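Local coordinates for protein PBP5 (Haemophilus influenzae, PDB 3A3J) that removes the terminal D-alanine from the peptides of cell-wall precursors, as a serine-type D-alanyl-D-alanine carboxypeptidase of the penicillin-binding protein family, at residues T42-G47 with I162-E167; K170-K175 with D199-G204. One frame throughout, in Å; residues are numbered along the deposited sequence.

Contact 1 of 2, residues T42-G47 with I162-E167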
loop_
_atom_site.group_PDB
_atom_site.type_symbol
_atom_site.label_atom_id
_atom_site.label_comp_id
_atom_site.label_asym_id
_atom_site.label_seq_id
_atom_site.Cartn_x
_atom_site.Cartn_y
_atom_site.Cartn_z
ATOM N N THR A 42 -10.586 4.868 3.181
ATOM C CA THR A 42 -12.050 4.545 3.100
ATOM C C THR A 42 -12.330 3.258 2.356
ATOM O O THR A 42 -13.124 2.405 2.795
ATOM C CB THR A 42 -12.878 5.714 2.441
ATOM O OG1 THR A 42 -12.687 6.919 3.197
ATOM C CG2 THR A 42 -14.357 5.348 2.384
ATOM N N SER A 43 -11.718 3.102 1.172
ATOM C CA SER A 43 -11.896 1.829 0.414
ATOM C C SER A 43 -11.243 0.625 1.110
ATOM O O SER A 43 -11.682 -0.504 0.937
ATOM C CB SER A 43 -11.236 2.005 -0.978
ATOM O OG SER A 43 -11.607 3.355 -1.425
ATOM N N TYR A 44 -10.153 0.863 1.822
ATOM C CA TYR A 44 -9.556 -0.200 2.657
ATOM C C TYR A 44 -10.627 -0.739 3.672
ATOM O O TYR A 44 -11.015 -1.929 3.619
ATOM C CB TYR A 44 -8.265 0.271 3.373
ATOM C CG TYR A 44 -7.576 -0.937 4.050
ATOM C CD1 TYR A 44 -6.682 -1.749 3.324
ATOM C CD2 TYR A 44 -7.920 -1.338 5.344
ATOM C CE1 TYR A 44 -6.077 -2.899 3.910
ATOM C CE2 TYR A 44 -7.321 -2.471 5.958
ATOM C CZ TYR A 44 -6.385 -3.234 5.228
ATOM O OH TYR A 44 -5.787 -4.344 5.771
ATOM N N VAL A 45 -11.205 0.166 4.472
ATOM C CA VAL A 45 -12.360 -0.227 5.410
ATOM C C VAL A 45 -13.451 -0.986 4.674
ATOM O O VAL A 45 -13.770 -2.104 5.036
ATOM C CB VAL A 45 -12.914 1.017 6.118
ATOM C CG1 VAL A 45 -14.028 0.694 7.133
ATOM C CG2 VAL A 45 -11.782 1.685 6.838
ATOM N N VAL A 46 -13.947 -0.421 3.556
ATOM C CA VAL A 46 -15.009 -1.077 2.767
ATOM C C VAL A 46 -14.527 -2.435 2.287
ATOM O O VAL A 46 -15.246 -3.440 2.340
ATOM C CB VAL A 46 -15.466 -0.200 1.495
ATOM C CG1 VAL A 46 -16.522 -0.959 0.684
ATOM C CG2 VAL A 46 -16.054 1.158 1.887
ATOM N N GLY A 47 -13.299 -2.485 1.788
ATOM C CA GLY A 47 -12.847 -3.761 1.232
ATOM C C GLY A 47 -12.662 -4.848 2.294
ATOM O O GLY A 47 -13.031 -5.995 2.101
ATOM N N ILE A 162 -3.200 -3.255 -2.050
ATOM C CA ILE A 162 -2.772 -4.225 -3.050
ATOM C C ILE A 162 -2.596 -5.606 -2.417
ATOM O O ILE A 162 -3.023 -6.624 -2.948
ATOM C CB ILE A 162 -1.431 -3.762 -3.711
ATOM C CG1 ILE A 162 -1.714 -2.434 -4.482
ATOM C CG2 ILE A 162 -0.846 -4.918 -4.604
ATOM C CD1 ILE A 162 -0.476 -1.584 -4.767
ATOM N N ARG A 163 -1.946 -5.617 -1.268
ATOM C CA ARG A 163 -1.653 -6.919 -0.579
ATOM C C ARG A 163 -2.923 -7.568 0.069
ATOM O O ARG A 163 -3.235 -8.720 -0.166
ATOM C CB ARG A 163 -0.566 -6.688 0.508
ATOM C CG ARG A 163 -0.181 -8.017 1.278
ATOM C CD ARG A 163 1.104 -7.750 2.090
ATOM N NE ARG A 163 2.214 -7.787 1.178
ATOM C CZ ARG A 163 3.011 -6.787 0.865
ATOM N NH1 ARG A 163 2.904 -5.601 1.414
ATOM N NH2 ARG A 163 3.959 -6.997 -0.018
ATOM N N ASP A 164 -3.677 -6.813 0.861
ATOM C CA ASP A 164 -4.886 -7.413 1.617
ATOM C C ASP A 164 -6.163 -7.552 0.804
ATOM O O ASP A 164 -6.996 -8.386 1.131
ATOM C CB ASP A 164 -5.155 -6.599 2.878
ATOM C CG ASP A 164 -3.909 -6.398 3.665
ATOM O OD1 ASP A 164 -3.069 -7.298 3.467
ATOM O OD2 ASP A 164 -3.694 -5.420 4.441
ATOM N N LEU A 165 -6.293 -6.783 -0.280
ATOM C CA LEU A 165 -7.550 -6.625 -1.033
ATOM C C LEU A 165 -7.348 -6.739 -2.559
ATOM O O LEU A 165 -7.727 -5.829 -3.303
ATOM C CB LEU A 165 -8.146 -5.228 -0.710
ATOM C CG LEU A 165 -8.475 -4.957 0.761
ATOM C CD1 LEU A 165 -9.011 -3.557 0.900
ATOM C CD2 LEU A 165 -9.452 -6.040 1.305
ATOM N N PRO A 166 -6.742 -7.849 -3.025
ATOM C CA PRO A 166 -6.419 -8.005 -4.449
ATOM C C PRO A 166 -7.658 -7.881 -5.338
ATOM O O PRO A 166 -7.607 -7.370 -6.447
ATOM C CB PRO A 166 -5.846 -9.411 -4.545
ATOM C CG PRO A 166 -6.257 -10.126 -3.101
ATOM C CD PRO A 166 -6.344 -8.984 -2.157
ATOM N N GLU A 167 -8.793 -8.333 -4.873
ATOM C CA GLU A 167 -9.950 -8.290 -5.720
ATOM C C GLU A 167 -10.407 -6.822 -5.819
ATOM O O GLU A 167 -10.685 -6.306 -6.917
ATOM C CB GLU A 167 -11.005 -9.262 -5.194
ATOM C CG GLU A 167 -12.087 -9.659 -6.166
ATOM C CD GLU A 167 -11.585 -9.961 -7.597
ATOM O OE1 GLU A 167 -10.556 -10.669 -7.785
ATOM O OE2 GLU A 167 -12.256 -9.491 -8.557
#
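Y44 and D164 join two parts of the helical region of the penicillin-binding domain, whose fold is shared with the serine beta-lactamases. Y44 lies on helix 38-51, which begins just after the nucleophilic serine S36 and carries K39; D164 ends helix 151-164.

The polar link is one hydrogen bond, donated by Y44 OH to D164 OD2 over 2.7 Å. It reaches the carboxylate on its anti side and 27° out of its plane, while ring and carboxylate planes stand 71° apart. OD2 also receives a bond from H160 ND1, so two donors hold the oxygen and fix the acid at the helix end. Tyrosine suits its place because it is long enough to span the gap with an apolar ring and still deliver a hydroxyl: having CG anti to the backbone N (chi1 -171°) brings that hydroxyl to D164. Y125 and F129 meet this ring edge-to-face.

The apolar part belongs to L165, the first residue past helix 151-164 and the N-cap position of helix 166-169. Its side chain crosses that of Y44 at about a right angle, CD1 lying 3.8 Å from Y44 CD1. The branched end of leucine spreads two methyls over the neighbouring helix turn. G47, having no side chain, lets both approach its backbone: L165 CD2 comes to 3.6 Å from G47 C.

Contact 2 of 2, residues K170-K175 with D199-G204. With SO4 (sulfate ion), chain B.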
loop_
_atom_site.group_PDB
_atom_site.type_symbol
_atom_site.label_atom_id
_atom_site.label_comp_id
_atom_site.label_asym_id
_atom_site.label_seq_id
_atom_site.Cartn_x
_atom_site.Cartn_y
_atom_site.Cartn_z
ATOM N N LYS A 170 -8.213 -4.366 -8.246
ATOM C CA LYS A 170 -8.475 -4.439 -9.651
ATOM C C LYS A 170 -9.374 -3.290 -10.112
ATOM O O LYS A 170 -9.301 -2.869 -11.247
ATOM C CB LYS A 170 -9.132 -5.773 -9.978
ATOM C CG LYS A 170 -8.153 -6.933 -9.901
ATOM C CD LYS A 170 -8.880 -8.184 -10.293
ATOM C CE LYS A 170 -8.049 -9.388 -9.952
ATOM N NZ LYS A 170 -8.918 -10.557 -10.192
ATOM N N ILE A 171 -10.194 -2.778 -9.210
ATOM C CA ILE A 171 -11.142 -1.776 -9.574
ATOM C C ILE A 171 -10.392 -0.467 -9.861
ATOM O O ILE A 171 -10.859 0.371 -10.619
ATOM C CB ILE A 171 -12.232 -1.597 -8.457
ATOM C CG1 ILE A 171 -13.024 -2.900 -8.305
ATOM C CG2 ILE A 171 -13.194 -0.368 -8.817
ATOM C CD1 ILE A 171 -14.020 -2.920 -7.037
ATOM N N TYR A 172 -9.266 -0.299 -9.209
ATOM C CA TYR A 172 -8.428 0.885 -9.356
ATOM C C TYR A 172 -7.818 1.098 -10.765
ATOM O O TYR A 172 -7.328 2.159 -11.038
ATOM C CB TYR A 172 -7.258 0.750 -8.429
ATOM C CG TYR A 172 -7.632 1.031 -7.022
ATOM C CD1 TYR A 172 -7.332 2.235 -6.460
ATOM C CD2 TYR A 172 -8.341 0.102 -6.266
ATOM C CE1 TYR A 172 -7.721 2.516 -5.189
ATOM C CE2 TYR A 172 -8.697 0.376 -4.950
ATOM C CZ TYR A 172 -8.386 1.572 -4.448
ATOM O OH TYR A 172 -8.729 1.890 -3.162
ATOM N N SER A 173 -7.847 0.110 -11.636
ATOM C CA SER A 173 -7.418 0.369 -12.990
ATOM C C SER A 173 -8.649 0.524 -13.970
ATOM O O SER A 173 -8.474 0.600 -15.203
ATOM C CB SER A 173 -6.486 -0.754 -13.438
ATOM O OG SER A 173 -7.176 -1.963 -13.178
ATOM N N GLU A 174 -9.877 0.622 -13.443
ATOM C CA GLU A 174 -11.007 0.842 -14.338
ATOM C C GLU A 174 -10.876 2.290 -14.793
ATOM O O GLU A 174 -10.607 3.161 -13.964
ATOM C CB GLU A 174 -12.348 0.576 -13.630
ATOM C CG GLU A 174 -12.495 -0.907 -13.358
ATOM C CD GLU A 174 -13.763 -1.189 -12.597
ATOM O OE1 GLU A 174 -14.525 -0.223 -12.427
ATOM O OE2 GLU A 174 -13.989 -2.324 -12.129
ATOM N N LYS A 175 -11.010 2.524 -16.108
ATOM C CA LYS A 175 -10.693 3.840 -16.734
ATOM C C LYS A 175 -11.823 4.890 -16.649
ATOM O O LYS A 175 -11.570 6.102 -16.713
ATOM C CB LYS A 175 -10.263 3.622 -18.208
ATOM C CG LYS A 175 -8.778 3.023 -18.343
ATOM C CD LYS A 175 -8.150 3.376 -19.711
ATOM C CE LYS A 175 -7.406 2.252 -20.399
ATOM N NZ LYS A 175 -6.505 1.584 -19.508
ATOM N N ASP A 199 -1.270 0.324 -12.794
ATOM C CA ASP A 199 -2.598 -0.229 -12.529
ATOM C C ASP A 199 -3.262 0.306 -11.265
ATOM O O ASP A 199 -4.283 -0.255 -10.815
ATOM C CB ASP A 199 -2.556 -1.756 -12.542
ATOM C CG ASP A 199 -1.696 -2.338 -11.394
ATOM O OD1 ASP A 199 -1.178 -1.594 -10.504
ATOM O OD2 ASP A 199 -1.567 -3.558 -11.386
ATOM N N GLY A 200 -2.715 1.423 -10.753
ATOM C CA GLY A 200 -3.278 2.193 -9.639
ATOM C C GLY A 200 -2.530 3.492 -9.501
ATOM O O GLY A 200 -1.546 3.700 -10.189
ATOM N N MET A 201 -2.896 4.359 -8.568
ATOM C CA MET A 201 -3.909 4.051 -7.542
ATOM C C MET A 201 -4.927 5.178 -7.323
ATOM O O MET A 201 -6.100 4.960 -7.435
ATOM C CB MET A 201 -3.160 3.761 -6.220
ATOM C CG MET A 201 -3.983 3.399 -5.056
ATOM S SD MET A 201 -3.012 2.387 -3.851
ATOM C CE MET A 201 -2.682 0.893 -4.741
ATOM N N LYS A 202 -4.475 6.389 -7.001
ATOM C CA LYS A 202 -5.447 7.370 -6.600
ATOM C C LYS A 202 -4.880 8.755 -6.710
ATOM O O LYS A 202 -3.745 8.951 -6.381
ATOM C CB LYS A 202 -5.798 7.083 -5.109
ATOM C CG LYS A 202 -6.687 8.148 -4.390
ATOM C CD LYS A 202 -8.090 8.210 -4.891
ATOM C CE LYS A 202 -8.779 6.918 -5.171
ATOM N NZ LYS A 202 -10.192 7.346 -5.453
ATOM N N THR A 203 -5.703 9.725 -7.108
ATOM C CA THR A 203 -5.264 11.107 -7.301
ATOM C C THR A 203 -5.902 12.031 -6.300
ATOM O O THR A 203 -6.898 11.666 -5.685
ATOM C CB THR A 203 -5.753 11.613 -8.695
ATOM O OG1 THR A 203 -7.182 11.402 -8.817
ATOM C CG2 THR A 203 -5.135 10.771 -9.785
ATOM N N GLY A 204 -5.348 13.232 -6.146
ATOM C CA GLY A 204 -5.951 14.195 -5.247
ATOM C C GLY A 204 -5.338 15.558 -5.511
ATOM O O GLY A 204 -4.346 15.680 -6.273
HETATM S S SO4 B . -8.149 14.869 -8.901
HETATM O O1 SO4 B . -8.604 13.642 -8.235
HETATM O O2 SO4 B . -7.097 15.635 -8.235
HETATM O O3 SO4 B . -7.729 14.345 -10.183
HETATM O O4 SO4 B . -9.239 15.915 -8.929
HETATM O O HOH W 1 -5.716 -2.218 -10.770
#
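D199 OD1 is gripped by two groups, the guanidinium of R224 in a salt bridge and the hydroxyl of Y169. Strand 197-206 edges the five-stranded antiparallel sheet and carries K202-T203-G204, the KTG motif of penicillin-binding proteins, with K202 a substrate-binding residue.

Across from D199, S173 CB rests 3.5 Å from D199 O. A water accepts a hydrogen bond from S173 OG at 2.8 Å; its link onward to D199 O is modelled too short to be trusted.

The main packing is Y172 against M201. Tyrosine offers a flat ring that also touches I96 and I161, and an edge that can meet a carbonyl: M201 O lies near the ring plane, 3.1 Å from Y172 CD1. With CG anti to the backbone N (chi1 -179°), M201 CG comes 3.8 Å from Y172 CD1. The sulfur makes an oblique Met-aromatic contact, and the chi3 bend carries the methyl on to I162, a reach that suits methionine. A cis peptide precedes M201; two classic beta bulges, D199-G200 facing S216 and M201-K202 facing V214, distort the pairing.

A sulfate, probably from the crystallisation liquor, lies between T203 and R238, consistent with a substrate carboxylate site as in related enzymes; T203 OG1 donates to its O1 over 2.7 Å.

Overall arrangement
The two contacts follow one another along the chain, their centres 12 Å apart. Contact 1 fixes the end of helix 151-164 against helix 38-51; helix 166-169 then leads straight into 170-175, which contact 2 sets against the sheet. They also touch directly: S43 CB lies 3.3 Å from Y172 OH, and I162 CD1 lies 3.3 Å from M201 CE. Contact 2 borders the active site between the helical region and the sheet, whereas contact 1 comes near it through S43. The side chain of S43 is about 5 Å from that of K39 and about 6 Å from that of K202; Y172 stands about 7 Å from K39 and about 9 Å from S99, again between side chains.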